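Local coordinates for ABC transporter, substrate binding protein (Aeropyrum pernix, PDB 3EAF) that probably captures a solute for an ABC transporter, using a two-lobed periplasmic-binding-protein fold, and carries a bound magnesium ion, at residues 117-123 with 346-352; 154-159 with 204-208. All blocks are in the same frame, centred on the assembly; numbering follows the deposited sequence.

In the fold
From the N terminus the chain first builds the lobe whose sheet ends at strand 117-118, then crosses over to helix 124-139 and the second sheet. Interaction 1 lies on this crossover: residues 117-123 meet 346-352, the return passage into strand 352-357, and so close a very long loop. Interaction 2 is nested wholly within that loop. There helix 153-156 and the residues that follow meet the end of strand 202-205 and the loop beyond it, closing a much shorter excursion inside the second lobe. The two centres are about 17 Å apart and the contacts do not touch. One ties together two passages between the lobes; the other shapes the end of the second lobe's parallel strands.

Interaction 1 (117-123 with 346-352); sequences NFYPAPD and HLAYRKV
F118 and H346 lie face against face in an offset stack, their planes only 14° apart and their centroids 4.0 Å apart, with F118 CE1 over the imidazole centre. The same imidazole uses its edge for a nearly in-plane hydrogen bond from ND1 to N117 O (2.7 Å, N-H...O angle 158°), which fixes the rotation of the ring. Its NE2 bonds to E325, a magnesium ligand, so histidine suits a place that needs a flat face and two ring nitrogens at its rim; acceptors at both nitrogens, one a carboxylate, would be consistent with a protonated ring.

Y349 works differently. With CG held between its backbone N and carbonyl carbon (chi1 55°), the phenol reaches back along 117-123, and OH donates to P120 O at 3.0 Å. P122 lies over one ring face, CD 3.4 Å from Y349 CE1, its rigid pyrrolidine filling the angle between ring and backbone. If Y349 were an alanine, P120 O would probably lose this donor and a gap would open beside P122. Between the stacked pair and the tyrosine-proline pair, a water joins A121 O and H346 O to A348 N. D123, at the N-cap of helix 124-139, bonds through OD2 to T126 OG1 and only weakly through OD1 to S125 N. Two of the three interlobe crossovers typical of type I periplasmic binding proteins probably meet here, as part of the hinge, with the magnesium site near the H346 end.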
loop_
_atom_site.group_PDB
_atom_site.type_symbol
_atom_site.label_atom_id
_atom_site.label_comp_id
_atom_site.label_asym_id
_atom_site.label_seq_id
_atom_site.Cartn_x
_atom_site.Cartn_y
_atom_site.Cartn_z
ATOM N N ASN A 117 5.463 -11.361 -8.286
ATOM C CA ASN A 117 4.858 -10.234 -7.577
ATOM C C ASN A 117 5.409 -10.034 -6.165
ATOM O O ASN A 117 5.484 -10.981 -5.372
ATOM C CB ASN A 117 3.333 -10.360 -7.548
ATOM C CG ASN A 117 2.709 -10.197 -8.929
ATOM O OD1 ASN A 117 2.337 -9.090 -9.338
ATOM N ND2 ASN A 117 2.616 -11.291 -9.660
ATOM N N PHE A 118 5.799 -8.793 -5.871
ATOM C CA PHE A 118 6.375 -8.419 -4.579
ATOM C C PHE A 118 5.815 -7.061 -4.154
ATOM O O PHE A 118 5.428 -6.247 -4.989
ATOM C CB PHE A 118 7.905 -8.305 -4.667
ATOM C CG PHE A 118 8.608 -9.584 -5.035
ATOM C CD1 PHE A 118 9.116 -10.423 -4.045
ATOM C CD2 PHE A 118 8.800 -9.933 -6.373
ATOM C CE1 PHE A 118 9.780 -11.606 -4.380
ATOM C CE2 PHE A 118 9.468 -11.111 -6.721
ATOM C CZ PHE A 118 9.966 -11.946 -5.724
ATOM N N TYR A 119 5.768 -6.826 -2.850
ATOM C CA TYR A 119 5.518 -5.484 -2.316
ATOM C C TYR A 119 6.111 -5.420 -0.916
ATOM O O TYR A 119 6.071 -6.412 -0.195
ATOM C CB TYR A 119 4.022 -5.109 -2.335
ATOM C CG TYR A 119 3.067 -6.195 -1.874
ATOM C CD1 TYR A 119 2.789 -6.376 -0.514
ATOM C CD2 TYR A 119 2.421 -7.025 -2.795
ATOM C CE1 TYR A 119 1.922 -7.375 -0.078
ATOM C CE2 TYR A 119 1.541 -8.027 -2.365
ATOM C CZ TYR A 119 1.299 -8.193 -1.008
ATOM O OH TYR A 119 0.424 -9.171 -0.581
ATOM N N PRO A 120 6.675 -4.256 -0.530
ATOM C CA PRO A 120 7.408 -4.124 0.734
ATOM C C PRO A 120 6.510 -3.851 1.952
ATOM O O PRO A 120 6.799 -2.956 2.755
ATOM C CB PRO A 120 8.320 -2.928 0.460
ATOM C CG PRO A 120 7.498 -2.054 -0.416
ATOM C CD PRO A 120 6.656 -2.982 -1.278
ATOM N N ALA A 121 5.432 -4.621 2.081
ATOM C CA ALA A 121 4.469 -4.438 3.161
ATOM C C ALA A 121 3.742 -5.764 3.404
ATOM O O ALA A 121 3.777 -6.649 2.548
ATOM C CB ALA A 121 3.464 -3.323 2.805
ATOM N N PRO A 122 3.083 -5.909 4.571
ATOM C CA PRO A 122 2.202 -7.072 4.708
ATOM C C PRO A 122 1.052 -6.957 3.713
ATOM O O PRO A 122 0.734 -5.860 3.271
ATOM C CB PRO A 122 1.668 -6.956 6.142
ATOM C CG PRO A 122 2.581 -5.983 6.844
ATOM C CD PRO A 122 3.060 -5.051 5.768
ATOM N N ASP A 123 0.426 -8.076 3.375
ATOM C CA ASP A 123 -0.750 -8.034 2.521
ATOM C C ASP A 123 -1.870 -7.273 3.231
ATOM O O ASP A 123 -1.837 -7.124 4.453
ATOM C CB ASP A 123 -1.212 -9.448 2.218
ATOM C CG ASP A 123 -1.654 -10.169 3.463
ATOM O OD1 ASP A 123 -2.873 -10.222 3.713
ATOM O OD2 ASP A 123 -0.775 -10.631 4.210
ATOM N N HIS A 346 5.283 -14.742 -0.838
ATOM C CA HIS A 346 6.061 -13.494 -0.718
ATOM C C HIS A 346 5.567 -12.525 0.353
ATOM O O HIS A 346 5.438 -11.324 0.088
ATOM C CB HIS A 346 6.136 -12.758 -2.065
ATOM C CG HIS A 346 6.868 -13.506 -3.134
ATOM N ND1 HIS A 346 6.680 -13.255 -4.475
ATOM C CD2 HIS A 346 7.800 -14.484 -3.061
ATOM C CE1 HIS A 346 7.453 -14.059 -5.184
ATOM N NE2 HIS A 346 8.143 -14.817 -4.349
ATOM N N LEU A 347 5.315 -13.029 1.562
ATOM C CA LEU A 347 4.901 -12.171 2.683
ATOM C C LEU A 347 6.104 -11.476 3.322
ATOM O O LEU A 347 6.920 -12.119 3.985
ATOM C CB LEU A 347 4.100 -12.957 3.734
ATOM C CG LEU A 347 3.498 -12.155 4.900
ATOM C CD1 LEU A 347 2.495 -11.104 4.401
ATOM C CD2 LEU A 347 2.848 -13.068 5.946
ATOM N N ALA A 348 6.195 -10.159 3.135
ATOM C CA ALA A 348 7.401 -9.403 3.505
ATOM C C ALA A 348 7.625 -9.345 5.013
ATOM O O ALA A 348 8.753 -9.511 5.487
ATOM C CB ALA A 348 7.353 -7.993 2.907
ATOM N N TYR A 349 6.536 -9.095 5.744
ATOM C CA TYR A 349 6.504 -9.018 7.208
ATOM C C TYR A 349 5.042 -8.867 7.604
ATOM O O TYR A 349 4.176 -8.815 6.726
ATOM C CB TYR A 349 7.373 -7.868 7.758
ATOM C CG TYR A 349 7.073 -6.490 7.200
ATOM C CD1 TYR A 349 6.222 -5.612 7.874
ATOM C CD2 TYR A 349 7.660 -6.053 6.012
ATOM C CE1 TYR A 349 5.950 -4.336 7.368
ATOM C CE2 TYR A 349 7.394 -4.792 5.498
ATOM C CZ TYR A 349 6.536 -3.938 6.180
ATOM O OH TYR A 349 6.266 -2.691 5.668
ATOM N N ARG A 350 4.750 -8.810 8.902
ATOM C CA ARG A 350 3.349 -8.799 9.350
ATOM C C ARG A 350 2.910 -7.529 10.080
ATOM O O ARG A 350 1.741 -7.139 10.000
ATOM C CB ARG A 350 3.041 -10.018 10.230
ATOM C CG ARG A 350 3.103 -11.352 9.510
ATOM C CD ARG A 350 2.726 -12.517 10.420
ATOM N NE ARG A 350 1.277 -12.705 10.559
ATOM C CZ ARG A 350 0.592 -12.552 11.697
ATOM N NH1 ARG A 350 1.210 -12.188 12.821
ATOM N NH2 ARG A 350 -0.721 -12.768 11.716
ATOM N N LYS A 351 3.823 -6.890 10.803
ATOM C CA LYS A 351 3.405 -5.788 11.672
ATOM C C LYS A 351 3.230 -4.457 10.933
ATOM O O LYS A 351 3.738 -4.277 9.828
ATOM C CB LYS A 351 4.316 -5.649 12.896
ATOM C CG LYS A 351 5.735 -5.214 12.621
ATOM C CD LYS A 351 6.533 -5.178 13.936
ATOM C CE LYS A 351 6.895 -6.579 14.421
ATOM N NZ LYS A 351 7.875 -6.526 15.562
ATOM N N VAL A 352 2.474 -3.554 11.551
ATOM C CA VAL A 352 2.176 -2.241 10.983
ATOM C C VAL A 352 2.252 -1.161 12.047
ATOM O O VAL A 352 2.198 -1.459 13.241
ATOM C CB VAL A 352 0.765 -2.189 10.335
ATOM C CG1 VAL A 352 0.704 -3.083 9.110
ATOM C CG2 VAL A 352 -0.338 -2.542 11.349
HETATM O O HOH W 1 4.745 -9.420 -1.560
HETATM O O HOH W 2 4.317 -9.058 1.373
#

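Interaction 2 (154-159 with 204-208); sequences YSRSPI and WCGNT
N207 OD1 is gripped twice: S155 OG donates to it at 2.9 Å, and the backbone N of D149 bonds to it as well. The serine hydroxyl comes from above the amide's carbonyl plane, 43° out of it, while N207 ND2 is held by L179 O and S211, so the whole carboxamide is fixed. An asparagine, with both acceptor and donor at its end, suits this junction of loops.

Beside it, Y154 has swung its ring, CG roughly opposite the backbone N (chi1 151°), over the turn at G206. The carbonyl oxygen G206 O sits 3.1 Å above the ring plane, displaced toward the rim, and T208 CG2 packs against Y154 CE2 at 3.7 Å. The phenol hydroxyl bonds to N231. G206 passes so close to S155 that a beta carbon there would probably run into S155 O. Two waters complete the seam: one donates to both Y154 O and G206 O, the other lies in the plane of the W204 indole, accepting from NE1 at 2.8 Å and donating to S155 O. I159 CD1 (3.8 Å from W204 NE1) and P158 CG, near CZ2, add apolar contacts to the indole. The segments beyond the C-terminal ends of neighbouring parallel strands 142-148 and 202-205 probably line the interlobe cleft here, as in type I periplasmic binding proteins; a glycerol, probably from the crystallisation liquor, lies about 3 Å from the Y154 side chain and is consistent with such a pocket.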
loop_
_atom_site.group_PDB
_atom_site.type_symbol
_atom_site.label_atom_id
_atom_site.label_comp_id
_atom_site.label_asym_id
_atom_site.label_seq_id
_atom_site.Cartn_x
_atom_site.Cartn_y
_atom_site.Cartn_z
ATOM N N TYR A 154 -9.829 -4.043 -5.046
ATOM C CA TYR A 154 -9.089 -3.430 -3.932
ATOM C C TYR A 154 -9.930 -3.306 -2.658
ATOM O O TYR A 154 -9.504 -3.725 -1.571
ATOM C CB TYR A 154 -8.554 -2.054 -4.366
ATOM C CG TYR A 154 -8.392 -1.025 -3.259
ATOM C CD1 TYR A 154 -7.557 -1.270 -2.153
ATOM C CD2 TYR A 154 -9.058 0.197 -3.324
ATOM C CE1 TYR A 154 -7.407 -0.330 -1.136
ATOM C CE2 TYR A 154 -8.907 1.154 -2.308
ATOM C CZ TYR A 154 -8.082 0.878 -1.225
ATOM O OH TYR A 154 -7.930 1.803 -0.226
ATOM N N SER A 155 -11.119 -2.726 -2.804
ATOM C CA SER A 155 -12.021 -2.484 -1.673
ATOM C C SER A 155 -12.488 -3.779 -1.011
ATOM O O SER A 155 -12.746 -3.805 0.192
ATOM C CB SER A 155 -13.231 -1.674 -2.134
ATOM O OG SER A 155 -12.820 -0.469 -2.742
ATOM N N ARG A 156 -12.587 -4.838 -1.811
ATOM C CA ARG A 156 -13.039 -6.156 -1.359
ATOM C C ARG A 156 -11.940 -6.998 -0.711
ATOM O O ARG A 156 -12.233 -7.934 0.030
ATOM C CB ARG A 156 -13.556 -6.970 -2.551
ATOM C CG ARG A 156 -14.882 -6.562 -3.149
ATOM C CD ARG A 156 -15.416 -7.700 -4.046
ATOM N NE ARG A 156 -14.540 -7.998 -5.187
ATOM C CZ ARG A 156 -14.727 -7.540 -6.428
ATOM N NH1 ARG A 156 -15.764 -6.754 -6.708
ATOM N NH2 ARG A 156 -13.887 -7.878 -7.402
ATOM N N SER A 157 -10.683 -6.672 -1.001
ATOM C CA SER A 157 -9.575 -7.632 -0.849
ATOM C C SER A 157 -9.459 -8.331 0.518
ATOM O O SER A 157 -9.376 -9.565 0.560
ATOM C CB SER A 157 -8.231 -7.016 -1.279
ATOM O OG SER A 157 -7.190 -7.983 -1.235
ATOM N N PRO A 158 -9.431 -7.564 1.629
ATOM C CA PRO A 158 -9.278 -8.218 2.935
ATOM C C PRO A 158 -10.604 -8.600 3.623
ATOM O O PRO A 158 -10.578 -9.182 4.717
ATOM C CB PRO A 158 -8.577 -7.141 3.758
ATOM C CG PRO A 158 -9.174 -5.873 3.254
ATOM C CD PRO A 158 -9.490 -6.094 1.781
ATOM N N ILE A 159 -11.738 -8.281 2.996
ATOM C CA ILE A 159 -13.054 -8.444 3.642
ATOM C C ILE A 159 -13.321 -9.881 4.114
ATOM O O ILE A 159 -13.682 -10.103 5.274
ATOM C CB ILE A 159 -14.217 -7.888 2.763
ATOM C CG1 ILE A 159 -14.082 -6.370 2.572
ATOM C CG2 ILE A 159 -15.591 -8.244 3.355
ATOM C CD1 ILE A 159 -14.137 -5.527 3.874
ATOM N N TRP A 204 -14.756 -0.345 9.919
ATOM C CA TRP A 204 -13.663 -0.513 8.954
ATOM C C TRP A 204 -14.028 0.132 7.611
ATOM O O TRP A 204 -15.158 -0.004 7.144
ATOM C CB TRP A 204 -13.353 -2.003 8.761
ATOM C CG TRP A 204 -12.490 -2.313 7.563
ATOM C CD1 TRP A 204 -12.906 -2.776 6.341
ATOM C CD2 TRP A 204 -11.068 -2.176 7.476
ATOM N NE1 TRP A 204 -11.827 -2.936 5.502
ATOM C CE2 TRP A 204 -10.686 -2.581 6.174
ATOM C CE3 TRP A 204 -10.078 -1.755 8.373
ATOM C CZ2 TRP A 204 -9.353 -2.572 5.746
ATOM C CZ3 TRP A 204 -8.757 -1.748 7.948
ATOM C CH2 TRP A 204 -8.407 -2.155 6.646
ATOM N N CYS A 205 -13.088 0.849 7.000
ATOM C CA CYS A 205 -13.291 1.322 5.631
ATOM C C CYS A 205 -12.169 0.860 4.696
ATOM O O CYS A 205 -10.996 1.078 4.976
ATOM C CB CYS A 205 -13.462 2.842 5.573
ATOM S SG CYS A 205 -13.957 3.425 3.931
ATOM N N GLY A 206 -12.551 0.239 3.581
ATOM C CA GLY A 206 -11.591 -0.352 2.652
ATOM C C GLY A 206 -11.245 0.454 1.410
ATOM O O GLY A 206 -10.548 -0.049 0.534
ATOM N N ASN A 207 -11.692 1.711 1.354
ATOM C CA ASN A 207 -11.482 2.575 0.186
ATOM C C ASN A 207 -10.325 3.572 0.385
ATOM O O ASN A 207 -9.683 3.584 1.440
ATOM C CB ASN A 207 -12.767 3.357 -0.142
ATOM C CG ASN A 207 -13.941 2.462 -0.514
ATOM O OD1 ASN A 207 -13.803 1.245 -0.669
ATOM N ND2 ASN A 207 -15.112 3.072 -0.664
ATOM N N THR A 208 -10.076 4.409 -0.625
ATOM C CA THR A 208 -9.032 5.433 -0.545
ATOM C C THR A 208 -9.486 6.623 0.305
ATOM O O THR A 208 -10.665 6.727 0.658
ATOM C CB THR A 208 -8.577 5.929 -1.946
ATOM O OG1 THR A 208 -9.630 6.683 -2.558
ATOM C CG2 THR A 208 -8.201 4.754 -2.850
HETATM O O HOH W 3 -9.490 -2.385 0.902
HETATM O O HOH W 4 -11.595 -3.556 2.733
#